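Local coordinates for protein DsbA-like disulfide oxidoreductase (Wolbachia endosymbiont of Drosophila melanogaster, PDB 6EEZ) that catalyses thiol-disulfide exchange and acts as a disulfide isomerase, probably through a redox-active CxxC pair in a thioredoxin-type domain, at residues A[33-38]-A[180-185]; A[88-93]-A[134-139]; A[154-159]-A[166-171]. All blocks are in the same frame, centred on the assembly; numbering follows the deposited sequence.

Contact 1. Residues A[33-38]-A[180-185]; sequences SSVIAV and KKVDEL
With CG1 of Val35 set trans to the backbone N (chi1 -175°) and CG2 trans to the carbonyl carbon, the two methyls open like a fork toward the last turn of helix 175-185. CG2 rests on the carbonyl group of Leu185, 3.8 Å from Leu185 O. Both methyls straddle Leu185 CB, which lies 4.1 Å from Val35 CG2 and 4.2 Å from Val35 CG1. CG1 goes on to Val182, where it comes within 4.4 Å of Val182 CG1. Leu185 and Val35 run slantwise to each other, and the leucine is met at its CB; its side chain also touches Ile164 of strand 161-164. Val182 and Val35 share a further neighbour in Ile64, in the loop that leads into strand 65-70. Ser33 OG accepts from Val35 N at 3.3 Å, forming an ST turn. The contact thus packs the C-terminal helix against the entrance of a central strand of the thioredoxin-fold sheet. To the side, Lys181 NZ makes a long, weak salt bridge to Glu184 OE2. With no hydrogen bond between 33-38 and 180-185, the association is nondirectional, made by the methyls of one valine against apolar side chains and the helix backbone.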
ATOM      1  N   SER A  33      13.489   6.624   9.349  1.00 38.84           N
ATOM      2  CA  SER A  33      12.543   7.312  10.216  1.00 38.55           C
ATOM      3  C   SER A  33      11.882   6.323  11.166  1.00 38.20           C
ATOM      4  O   SER A  33      11.513   5.226  10.745  1.00 37.61           O
ATOM      5  CB  SER A  33      11.483   8.027   9.380  1.00 37.50           C
ATOM      6  OG  SER A  33      10.566   8.734  10.198  1.00 37.57           O
ATOM      7  N   SER A  34      11.718   6.699  12.435  1.00 41.86           N
ATOM      8  CA  SER A  34      10.983   5.844  13.387  1.00 41.61           C
ATOM      9  C   SER A  34       9.467   6.020  13.263  1.00 40.64           C
ATOM     10  O   SER A  34       8.696   5.239  13.838  1.00 40.75           O
ATOM     11  CB  SER A  34      11.407   6.133  14.829  1.00 43.11           C
ATOM     12  OG  SER A  34      12.787   5.840  15.021  1.00 44.41           O
ATOM     13  N   VAL A  35       9.042   7.056  12.540  1.00 36.99           N
ATOM     14  CA  VAL A  35       7.627   7.287  12.300  1.00 36.11           C
ATOM     15  C   VAL A  35       7.226   6.620  10.994  1.00 35.10           C
ATOM     16  O   VAL A  35       7.421   7.172   9.911  1.00 35.28           O
ATOM     17  CB  VAL A  35       7.297   8.785  12.253  1.00 36.84           C
ATOM     18  CG1 VAL A  35       5.792   9.000  12.120  1.00 36.73           C
ATOM     19  CG2 VAL A  35       7.829   9.474  13.507  1.00 37.99           C
ATOM     20  N   ILE A  36       6.666   5.429  11.118  1.00 31.26           N
ATOM     21  CA  ILE A  36       6.407   4.562   9.991  1.00 30.68           C
ATOM     22  C   ILE A  36       4.906   4.450   9.738  1.00 30.42           C
ATOM     23  O   ILE A  36       4.139   4.065  10.626  1.00 31.04           O
ATOM     24  CB  ILE A  36       7.014   3.173  10.252  1.00 30.58           C
ATOM     25  CG1 ILE A  36       8.522   3.317  10.500  1.00 31.49           C
ATOM     26  CG2 ILE A  36       6.716   2.205   9.128  1.00 29.93           C
ATOM     27  CD1 ILE A  36       9.190   2.063  10.955  1.00 32.13           C
ATOM     28  N   ALA A  37       4.489   4.814   8.533  1.00 31.08           N
ATOM     29  CA  ALA A  37       3.106   4.648   8.133  1.00 30.42           C
ATOM     30  C   ALA A  37       2.983   3.378   7.299  1.00 30.01           C
ATOM     31  O   ALA A  37       3.897   3.045   6.546  1.00 30.17           O
ATOM     32  CB  ALA A  37       2.637   5.855   7.357  1.00 30.57           C
ATOM     33  N   VAL A  38       1.870   2.660   7.446  1.00 26.93           N
ATOM     34  CA  VAL A  38       1.623   1.452   6.668  1.00 26.86           C
ATOM     35  C   VAL A  38       0.231   1.499   6.036  1.00 26.60           C
ATOM     36  O   VAL A  38      -0.788   1.423   6.735  1.00 26.23           O
ATOM     37  CB  VAL A  38       1.763   0.193   7.530  1.00 26.84           C
ATOM     38  CG1 VAL A  38       1.782  -1.035   6.654  1.00 27.28           C
ATOM     39  CG2 VAL A  38       3.035   0.263   8.413  1.00 27.67           C
ATOM     40  N   LYS A 180      -0.954  15.884  11.697  1.00 47.60           N
ATOM     41  CA  LYS A 180      -0.866  16.166  13.122  1.00 50.00           C
ATOM     42  C   LYS A 180      -0.359  14.934  13.895  1.00 49.34           C
ATOM     43  O   LYS A 180       0.466  15.060  14.802  1.00 50.44           O
ATOM     44  CB  LYS A 180      -2.237  16.622  13.649  1.00 51.97           C
ATOM     45  CG  LYS A 180      -2.314  16.833  15.168  1.00 53.86           C
ATOM     46  CD  LYS A 180      -3.621  17.505  15.611  1.00 55.71           C
ATOM     47  CE  LYS A 180      -4.420  16.620  16.588  1.00 56.29           C
ATOM     48  NZ  LYS A 180      -5.469  17.380  17.345  1.00 58.33           N
ATOM     49  N   LYS A 181      -0.848  13.747  13.537  1.00 43.77           N
ATOM     50  CA  LYS A 181      -0.375  12.525  14.175  1.00 42.96           C
ATOM     51  C   LYS A 181       1.098  12.303  13.882  1.00 41.96           C
ATOM     52  O   LYS A 181       1.869  11.970  14.777  1.00 42.81           O
ATOM     53  CB  LYS A 181      -1.178  11.315  13.714  1.00 42.14           C
ATOM     54  CG  LYS A 181      -0.717   9.997  14.328  1.00 41.64           C
ATOM     55  CD  LYS A 181      -1.042   9.878  15.806  1.00 43.05           C
ATOM     56  CE  LYS A 181      -0.486   8.564  16.348  1.00 42.11           C
ATOM     57  NZ  LYS A 181      -0.899   8.166  17.736  1.00 42.85           N
ATOM     58  N   VAL A 182       1.491  12.482  12.628  1.00 38.68           N
ATOM     59  CA  VAL A 182       2.906  12.393  12.259  1.00 37.85           C
ATOM     60  C   VAL A 182       3.781  13.376  13.030  1.00 40.13           C
ATOM     61  O   VAL A 182       4.891  13.041  13.415  1.00 40.51           O
ATOM     62  CB  VAL A 182       3.109  12.654  10.766  1.00 35.93           C
ATOM     63  CG1 VAL A 182       4.607  12.901  10.447  1.00 35.88           C
ATOM     64  CG2 VAL A 182       2.573  11.506   9.965  1.00 33.57           C
ATOM     65  N   ASP A 183       3.304  14.598  13.229  1.00 48.94           N
ATOM     66  CA  ASP A 183       4.101  15.619  13.918  1.00 51.16           C
ATOM     67  C   ASP A 183       4.197  15.307  15.398  1.00 53.01           C
ATOM     68  O   ASP A 183       5.248  15.459  16.016  1.00 54.30           O
ATOM     69  CB  ASP A 183       3.501  17.017  13.732  1.00 52.15           C
ATOM     70  CG  ASP A 183       3.919  17.663  12.445  1.00 51.76           C
ATOM     71  OD1 ASP A 183       4.614  16.997  11.645  1.00 50.26           O
ATOM     72  OD2 ASP A 183       3.567  18.847  12.236  1.00 53.13           O
ATOM     73  N   GLU A 184       3.066  14.903  15.960  1.00 54.24           N
ATOM     74  CA  GLU A 184       2.991  14.493  17.348  1.00 55.29           C
ATOM     75  C   GLU A 184       4.029  13.407  17.621  1.00 54.73           C
ATOM     76  O   GLU A 184       4.763  13.469  18.606  1.00 56.26           O
ATOM     77  CB  GLU A 184       1.567  14.019  17.648  1.00 55.00           C
ATOM     78  CG  GLU A 184       1.361  13.157  18.882  1.00 55.60           C
ATOM     79  CD  GLU A 184       0.052  12.383  18.812  1.00 55.42           C
ATOM     80  OE1 GLU A 184      -0.982  12.998  18.469  1.00 55.90           O
ATOM     81  OE2 GLU A 184       0.066  11.157  19.069  1.00 54.98           O
ATOM     82  N   LEU A 185       4.105  12.428  16.726  1.00 46.06           N
ATOM     83  CA  LEU A 185       5.054  11.332  16.859  1.00 45.44           C
ATOM     84  C   LEU A 185       6.497  11.737  16.528  1.00 46.51           C
ATOM     85  O   LEU A 185       7.426  11.055  16.926  1.00 47.24           O
ATOM     86  CB  LEU A 185       4.637  10.173  15.960  1.00 43.19           C
ATOM     87  CG  LEU A 185       3.327   9.459  16.296  1.00 42.46           C
ATOM     88  CD1 LEU A 185       2.970   8.496  15.191  1.00 40.84           C
ATOM     89  CD2 LEU A 185       3.424   8.727  17.622  1.00 42.57           C
TER

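Contact 2. Residues A[88-93]-A[134-139]; sequences VYFLDK and KDNADK
Phe90, near the C-terminal end of helix 76-91, meets the junction of two helices at Asn136 and Lys139. Helix 126-135 ends at Asp135, and Asn136 is the next residue, leaving helical backbone angles and directing its side chain toward the phenylalanine. Its amide group lies near Phe90 CB, at the root of the aromatic side chain, and CA of Asn136 is 7.9 Å from CA of Phe90. The same residue takes the N-cap position of helix 137-154, although its side chain makes no capping bond. This kink between consecutive helices lies where the helical insertion typical of DsbA-like proteins probably gives way to the helix that returns to the thioredoxin sheet; helix 76-91 probably belongs to the same helical region. One turn further on, Lys139 brings its aliphatic chain to the far end of the ring, with CG 4.0 Å from Phe90 CZ. Its CG stands trans to the backbone N (chi1 -176°), and bends at the next two torsions then carry the ammonium end away from the ring. Lys139 and Phe90 cross at roughly a right angle, while Tyr89 CD2 lies over the centre of one face of the Phe90 ring, 3.7 Å above its plane.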
ATOM      1  N   VAL A  88       6.724  -5.071 -10.797  1.00 51.76           N
ATOM      2  CA  VAL A  88       7.532  -3.887 -11.044  1.00 50.56           C
ATOM      3  C   VAL A  88       8.529  -3.643  -9.900  1.00 49.34           C
ATOM      4  O   VAL A  88       9.703  -3.355 -10.126  1.00 49.63           O
ATOM      5  CB  VAL A  88       6.619  -2.647 -11.228  1.00 49.51           C
ATOM      6  CG1 VAL A  88       7.412  -1.343 -11.144  1.00 48.30           C
ATOM      7  CG2 VAL A  88       5.873  -2.748 -12.542  1.00 50.86           C
ATOM      8  N   TYR A  89       8.046  -3.741  -8.671  1.00 48.01           N
ATOM      9  CA  TYR A  89       8.877  -3.553  -7.489  1.00 47.11           C
ATOM     10  C   TYR A  89      10.155  -4.378  -7.534  1.00 48.43           C
ATOM     11  O   TYR A  89      11.243  -3.883  -7.245  1.00 48.48           O
ATOM     12  CB  TYR A  89       8.074  -3.912  -6.239  1.00 46.50           C
ATOM     13  CG  TYR A  89       8.867  -3.964  -4.962  1.00 46.08           C
ATOM     14  CD1 TYR A  89       9.263  -2.802  -4.318  1.00 44.65           C
ATOM     15  CD2 TYR A  89       9.185  -5.182  -4.377  1.00 47.32           C
ATOM     16  CE1 TYR A  89       9.969  -2.844  -3.129  1.00 44.04           C
ATOM     17  CE2 TYR A  89       9.893  -5.241  -3.180  1.00 46.76           C
ATOM     18  CZ  TYR A  89      10.282  -4.068  -2.559  1.00 45.02           C
ATOM     19  OH  TYR A  89      10.994  -4.134  -1.378  1.00 44.48           O
ATOM     20  N   PHE A  90      10.019  -5.643  -7.896  1.00 48.79           N
ATOM     21  CA  PHE A  90      11.155  -6.532  -7.873  1.00 49.48           C
ATOM     22  C   PHE A  90      12.113  -6.299  -9.030  1.00 50.41           C
ATOM     23  O   PHE A  90      13.282  -6.664  -8.931  1.00 51.15           O
ATOM     24  CB  PHE A  90      10.669  -7.974  -7.850  1.00 50.60           C
ATOM     25  CG  PHE A  90      10.190  -8.408  -6.497  1.00 50.29           C
ATOM     26  CD1 PHE A  90      11.096  -8.602  -5.455  1.00 50.13           C
ATOM     27  CD2 PHE A  90       8.844  -8.589  -6.252  1.00 50.50           C
ATOM     28  CE1 PHE A  90      10.659  -8.991  -4.192  1.00 49.89           C
ATOM     29  CE2 PHE A  90       8.392  -8.988  -4.983  1.00 50.31           C
ATOM     30  CZ  PHE A  90       9.300  -9.182  -3.957  1.00 49.91           C
ATOM     31  N   LEU A  91      11.637  -5.689 -10.111  1.00 56.96           N
ATOM     32  CA  LEU A  91      12.530  -5.270 -11.205  1.00 58.46           C
ATOM     33  C   LEU A  91      13.302  -4.025 -10.821  1.00 57.79           C
ATOM     34  O   LEU A  91      14.509  -3.927 -11.044  1.00 59.69           O
ATOM     35  CB  LEU A  91      11.749  -4.984 -12.485  1.00 59.49           C
ATOM     36  CG  LEU A  91      11.145  -6.159 -13.241  1.00 61.04           C
ATOM     37  CD1 LEU A  91      10.155  -5.629 -14.253  1.00 61.78           C
ATOM     38  CD2 LEU A  91      12.225  -6.977 -13.929  1.00 63.75           C
ATOM     39  N   ASP A  92      12.581  -3.071 -10.255  1.00 50.95           N
ATOM     40  CA  ASP A  92      13.130  -1.781  -9.922  1.00 51.38           C
ATOM     41  C   ASP A  92      12.212  -1.136  -8.919  1.00 50.90           C
ATOM     42  O   ASP A  92      11.079  -0.794  -9.233  1.00 50.72           O
ATOM     43  CB  ASP A  92      13.279  -0.941 -11.191  1.00 52.46           C
ATOM     44  CG  ASP A  92      13.680   0.505 -10.921  1.00 52.85           C
ATOM     45  OD1 ASP A  92      14.015   0.882  -9.783  1.00 52.54           O
ATOM     46  OD2 ASP A  92      13.675   1.276 -11.895  1.00 53.28           O
ATOM     47  N   LYS A  93      12.721  -0.977  -7.706  1.00 51.87           N
ATOM     48  CA  LYS A  93      11.945  -0.505  -6.581  1.00 51.28           C
ATOM     49  C   LYS A  93      11.595   0.963  -6.691  1.00 51.64           C
ATOM     50  O   LYS A  93      10.615   1.420  -6.090  1.00 51.17           O
ATOM     51  CB  LYS A  93      12.715  -0.749  -5.287  1.00 50.59           C
ATOM     52  CG  LYS A  93      12.988  -2.203  -5.001  1.00 50.64           C
ATOM     53  CD  LYS A  93      13.584  -2.379  -3.605  1.00 49.58           C
ATOM     54  CE  LYS A  93      13.692  -3.855  -3.204  1.00 49.35           C
ATOM     55  NZ  LYS A  93      14.435  -4.640  -4.217  1.00 51.22           N
ATOM     56  N   LYS A 134       6.576 -13.972 -13.794  1.00 74.84           N
ATOM     57  CA  LYS A 134       6.712 -15.418 -13.750  1.00 78.43           C
ATOM     58  C   LYS A 134       7.780 -15.840 -12.753  1.00 76.98           C
ATOM     59  O   LYS A 134       7.558 -16.737 -11.941  1.00 77.98           O
ATOM     60  CB  LYS A 134       7.046 -15.968 -15.142  1.00 83.22           C
ATOM     61  CG  LYS A 134       6.081 -15.531 -16.244  1.00 84.97           C
ATOM     62  CD  LYS A 134       4.687 -16.114 -16.068  1.00 86.01           C
ATOM     63  CE  LYS A 134       3.696 -15.411 -16.980  1.00 86.74           C
ATOM     64  NZ  LYS A 134       4.123 -15.453 -18.409  1.00 90.14           N
ATOM     65  N   ASP A 135       8.937 -15.193 -12.815  1.00 66.49           N
ATOM     66  CA  ASP A 135      10.062 -15.567 -11.969  1.00 65.30           C
ATOM     67  C   ASP A 135       9.745 -15.386 -10.491  1.00 61.84           C
ATOM     68  O   ASP A 135      10.149 -16.209  -9.669  1.00 62.72           O
ATOM     69  CB  ASP A 135      11.306 -14.743 -12.304  1.00 64.24           C
ATOM     70  CG  ASP A 135      11.898 -15.083 -13.653  1.00 69.03           C
ATOM     71  OD1 ASP A 135      11.442 -16.061 -14.279  1.00 72.35           O
ATOM     72  OD2 ASP A 135      12.836 -14.373 -14.081  1.00 69.91           O
ATOM     73  N   ASN A 136       9.043 -14.302 -10.154  1.00 59.17           N
ATOM     74  CA  ASN A 136       8.736 -13.973  -8.755  1.00 56.49           C
ATOM     75  C   ASN A 136       7.310 -14.340  -8.327  1.00 57.80           C
ATOM     76  O   ASN A 136       6.779 -13.783  -7.361  1.00 54.98           O
ATOM     77  CB  ASN A 136       8.968 -12.477  -8.517  1.00 52.84           C
ATOM     78  CG  ASN A 136      10.373 -12.050  -8.879  1.00 53.13           C
ATOM     79  OD1 ASN A 136      10.581 -11.299  -9.842  1.00 53.68           O
ATOM     80  ND2 ASN A 136      11.355 -12.549  -8.130  1.00 53.83           N
ATOM     81  N   ALA A 137       6.700 -15.284  -9.035  1.00 53.21           N
ATOM     82  CA  ALA A 137       5.284 -15.590  -8.844  1.00 52.41           C
ATOM     83  C   ALA A 137       5.019 -16.074  -7.418  1.00 51.10           C
ATOM     84  O   ALA A 137       4.132 -15.545  -6.745  1.00 48.90           O
ATOM     85  CB  ALA A 137       4.825 -16.616  -9.853  1.00 56.37           C
ATOM     86  N   ASP A 138       5.795 -17.051  -6.953  1.00 54.78           N
ATOM     87  CA  ASP A 138       5.640 -17.552  -5.584  1.00 53.31           C
ATOM     88  C   ASP A 138       5.735 -16.439  -4.544  1.00 51.43           C
ATOM     89  O   ASP A 138       4.975 -16.428  -3.583  1.00 49.73           O
ATOM     90  CB  ASP A 138       6.694 -18.609  -5.257  1.00 55.73           C
ATOM     91  CG  ASP A 138       6.516 -19.873  -6.046  1.00 60.46           C
ATOM     92  OD1 ASP A 138       5.500 -19.967  -6.769  1.00 60.92           O
ATOM     93  OD2 ASP A 138       7.382 -20.775  -5.935  1.00 64.05           O
ATOM     94  N   LYS A 139       6.671 -15.507  -4.722  1.00 52.34           N
ATOM     95  CA  LYS A 139       6.934 -14.529  -3.678  1.00 50.79           C
ATOM     96  C   LYS A 139       5.880 -13.444  -3.683  1.00 49.59           C
ATOM     97  O   LYS A 139       5.483 -12.955  -2.634  1.00 48.16           O
ATOM     98  CB  LYS A 139       8.310 -13.911  -3.831  1.00 51.48           C
ATOM     99  CG  LYS A 139       8.657 -12.966  -2.706  1.00 50.04           C
ATOM    100  CD  LYS A 139      10.007 -13.308  -2.097  1.00 51.37           C
ATOM    101  CE  LYS A 139       9.930 -14.555  -1.221  1.00 51.31           C
ATOM    102  NZ  LYS A 139      11.281 -14.988  -0.773  1.00 52.91           N
TER

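Contact 3. Residues A[154-159]-A[166-171]; sequences LGVGGT and DSLFVG
Val156 is the bump of the loop 154-159, and its two methyls are shared between two residues of the edge strand 167-170. CG2 meets the end of Leu168 tip to tip, 4.0 Å from Leu168 CD2 and 4.2 Å from Leu168 CD1, so that this methyl sits in the notch between the two branches of the leucine. The valine's other methyl turns toward Val170: its CG1 approaches Val170 CG1 at 3.9 Å, and here the side chains slide past each other in opposite directions instead of meeting head on. Leu168 can extend this far because its CG is trans to the backbone N (chi1 -163°), which throws the fork out from the strand. On the helix side, Leu154 offers a more distant shoulder, its CD1 lying 4.5 Å from Leu168 CD1. Leu168 CD1 is thus a bump in its turn, lying over the hollow between Leu154 CD1 and Val156 CG2. The loop bends sharply around this apolar patch. Gly155, the first residue beyond the helix, and Gly157 both have positive phi and flank Val156. No hydrogen bond spans the two segments, and the fit is made mainly by branched aliphatic groups. The loop runs on into Thr159 and Pro160, consistent with the cis-proline loop that faces the CxxC in thioredoxin-fold proteins; Thr159 touches Cys45. Phe161 of strand 161-164 touches Leu154, Val156 and Leu168 and so ties the three together. The contact bridges the end of helix 137-154 and the outer strand of the beta hairpin 161-170, with Leu168 also touching Thr9 of helix 3-15, while Phe169 packs against helix 175-185.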
ATOM      1  N   LEU A 154      -6.479  -7.646  11.545  1.00 33.73           N
ATOM      2  CA  LEU A 154      -6.701  -6.316  12.067  1.00 31.27           C
ATOM      3  C   LEU A 154      -8.187  -6.015  12.084  1.00 31.39           C
ATOM      4  O   LEU A 154      -8.605  -5.033  12.666  1.00 30.32           O
ATOM      5  CB  LEU A 154      -5.923  -5.273  11.236  1.00 28.85           C
ATOM      6  CG  LEU A 154      -4.388  -5.276  11.415  1.00 28.88           C
ATOM      7  CD1 LEU A 154      -3.699  -4.329  10.445  1.00 27.85           C
ATOM      8  CD2 LEU A 154      -3.998  -4.919  12.842  1.00 29.57           C
ATOM      9  N   GLY A 155      -8.984  -6.853  11.416  1.00 33.19           N
ATOM     10  CA  GLY A 155     -10.435  -6.793  11.502  1.00 35.77           C
ATOM     11  C   GLY A 155     -11.143  -5.560  10.959  1.00 35.93           C
ATOM     12  O   GLY A 155     -12.317  -5.344  11.243  1.00 37.83           O
ATOM     13  N   VAL A 156     -10.449  -4.762  10.162  1.00 31.23           N
ATOM     14  CA  VAL A 156     -11.031  -3.552   9.588  1.00 30.68           C
ATOM     15  C   VAL A 156     -12.197  -3.858   8.635  1.00 31.63           C
ATOM     16  O   VAL A 156     -13.230  -3.184   8.676  1.00 32.53           O
ATOM     17  CB  VAL A 156      -9.972  -2.736   8.830  1.00 28.56           C
ATOM     18  CG1 VAL A 156     -10.608  -1.508   8.209  1.00 28.73           C
ATOM     19  CG2 VAL A 156      -8.838  -2.334   9.774  1.00 27.75           C
ATOM     20  N   GLY A 157     -12.016  -4.875   7.792  1.00 30.71           N
ATOM     21  CA  GLY A 157     -13.078  -5.369   6.937  1.00 32.27           C
ATOM     22  C   GLY A 157     -13.245  -4.648   5.605  1.00 31.73           C
ATOM     23  O   GLY A 157     -14.232  -4.881   4.922  1.00 32.97           O
ATOM     24  N   GLY A 158     -12.300  -3.776   5.249  1.00 35.73           N
ATOM     25  CA  GLY A 158     -12.256  -3.191   3.911  1.00 35.18           C
ATOM     26  C   GLY A 158     -11.045  -2.293   3.705  1.00 33.28           C
ATOM     27  O   GLY A 158     -10.185  -2.234   4.574  1.00 32.69           O
ATOM     28  N   THR A 159     -10.962  -1.635   2.549  1.00 32.74           N
ATOM     29  CA  THR A 159      -9.931  -0.625   2.282  1.00 31.72           C
ATOM     30  C   THR A 159     -10.559   0.727   1.904  1.00 31.92           C
ATOM     31  O   THR A 159     -11.714   0.786   1.479  1.00 33.00           O
ATOM     32  CB  THR A 159      -8.961  -1.068   1.136  1.00 32.06           C
ATOM     33  OG1 THR A 159      -9.687  -1.287  -0.074  1.00 33.05           O
ATOM     34  CG2 THR A 159      -8.246  -2.341   1.516  1.00 32.44           C
ATOM     35  N   ASP A 166       0.921   3.870  16.668  1.00 39.29           N
ATOM     36  CA  ASP A 166       0.003   2.998  17.401  1.00 39.66           C
ATOM     37  C   ASP A 166      -1.450   3.298  17.059  1.00 39.64           C
ATOM     38  O   ASP A 166      -2.363   2.861  17.776  1.00 40.41           O
ATOM     39  CB  ASP A 166       0.222   3.136  18.916  1.00 42.02           C
ATOM     40  CG  ASP A 166       0.054   4.560  19.409  1.00 44.60           C
ATOM     41  OD1 ASP A 166      -0.100   5.476  18.567  1.00 45.06           O
ATOM     42  OD2 ASP A 166       0.099   4.768  20.648  1.00 46.41           O
ATOM     43  N   SER A 167      -1.649   4.013  15.953  1.00 33.36           N
ATOM     44  CA  SER A 167      -2.968   4.437  15.504  1.00 34.21           C
ATOM     45  C   SER A 167      -3.399   3.829  14.175  1.00 32.59           C
ATOM     46  O   SER A 167      -2.585   3.501  13.320  1.00 30.47           O
ATOM     47  CB  SER A 167      -3.004   5.953  15.379  1.00 36.30           C
ATOM     48  OG  SER A 167      -2.801   6.557  16.644  1.00 37.95           O
ATOM     49  N   LEU A 168      -4.702   3.700  13.991  1.00 34.68           N
ATOM     50  CA  LEU A 168      -5.216   3.099  12.774  1.00 33.54           C
ATOM     51  C   LEU A 168      -6.339   3.984  12.286  1.00 35.23           C
ATOM     52  O   LEU A 168      -7.315   4.206  12.998  1.00 37.41           O
ATOM     53  CB  LEU A 168      -5.660   1.648  13.028  1.00 32.88           C
ATOM     54  CG  LEU A 168      -5.862   0.734  11.809  1.00 31.04           C
ATOM     55  CD1 LEU A 168      -5.793  -0.747  12.184  1.00 30.35           C
ATOM     56  CD2 LEU A 168      -7.160   1.037  11.203  1.00 31.86           C
ATOM     57  N   PHE A 169      -6.141   4.521  11.078  1.00 32.24           N
ATOM     58  CA  PHE A 169      -7.089   5.430  10.423  1.00 34.09           C
ATOM     59  C   PHE A 169      -7.827   4.707   9.305  1.00 31.98           C
ATOM     60  O   PHE A 169      -7.199   4.134   8.431  1.00 29.41           O
ATOM     61  CB  PHE A 169      -6.356   6.646   9.866  1.00 34.52           C
ATOM     62  CG  PHE A 169      -5.661   7.463  10.915  1.00 36.68           C
ATOM     63  CD1 PHE A 169      -6.351   8.426  11.634  1.00 38.57           C
ATOM     64  CD2 PHE A 169      -4.328   7.254  11.189  1.00 35.34           C
ATOM     65  CE1 PHE A 169      -5.717   9.171  12.598  1.00 39.27           C
ATOM     66  CE2 PHE A 169      -3.686   7.999  12.155  1.00 36.47           C
ATOM     67  CZ  PHE A 169      -4.385   8.962  12.860  1.00 38.38           C
ATOM     68  N   VAL A 170      -9.153   4.714   9.346  1.00 33.27           N
ATOM     69  CA  VAL A 170      -9.963   3.922   8.417  1.00 32.13           C
ATOM     70  C   VAL A 170     -10.663   4.839   7.385  1.00 32.58           C
ATOM     71  O   VAL A 170     -11.258   5.847   7.748  1.00 34.60           O
ATOM     72  CB  VAL A 170     -11.042   3.075   9.177  1.00 33.69           C
ATOM     73  CG1 VAL A 170     -11.770   2.170   8.214  1.00 32.94           C
ATOM     74  CG2 VAL A 170     -10.415   2.223  10.284  1.00 33.25           C
ATOM     75  N   GLY A 171     -10.597   4.486   6.108  1.00 33.42           N
ATOM     76  CA  GLY A 171     -11.296   5.246   5.079  1.00 33.95           C
ATOM     77  C   GLY A 171     -10.508   6.461   4.578  1.00 33.70           C
ATOM     78  O   GLY A 171      -9.291   6.518   4.717  1.00 32.68           O
TER

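How the contacts relate
Contacts 1 and 3 adjoin, their centres 16 Å apart: Lys181 NZ of the C-terminal helix forms a salt bridge with Asp166 OD1 at 2.9 Å, and Lys181 CB packs on Phe169 CZ at 4.1 Å. Both belong to the thioredoxin-type sheet and its flanking helices, and contact 3 is nested within the chain loop that contact 1 closes. Contact 2 lies in the helical region across the chain centre, its centre 29 Å from that of contact 1 and 27 Å from that of contact 3. Of the three, contact 3 leads toward the redox site, where Cys45 forms a disulfide with Cys48.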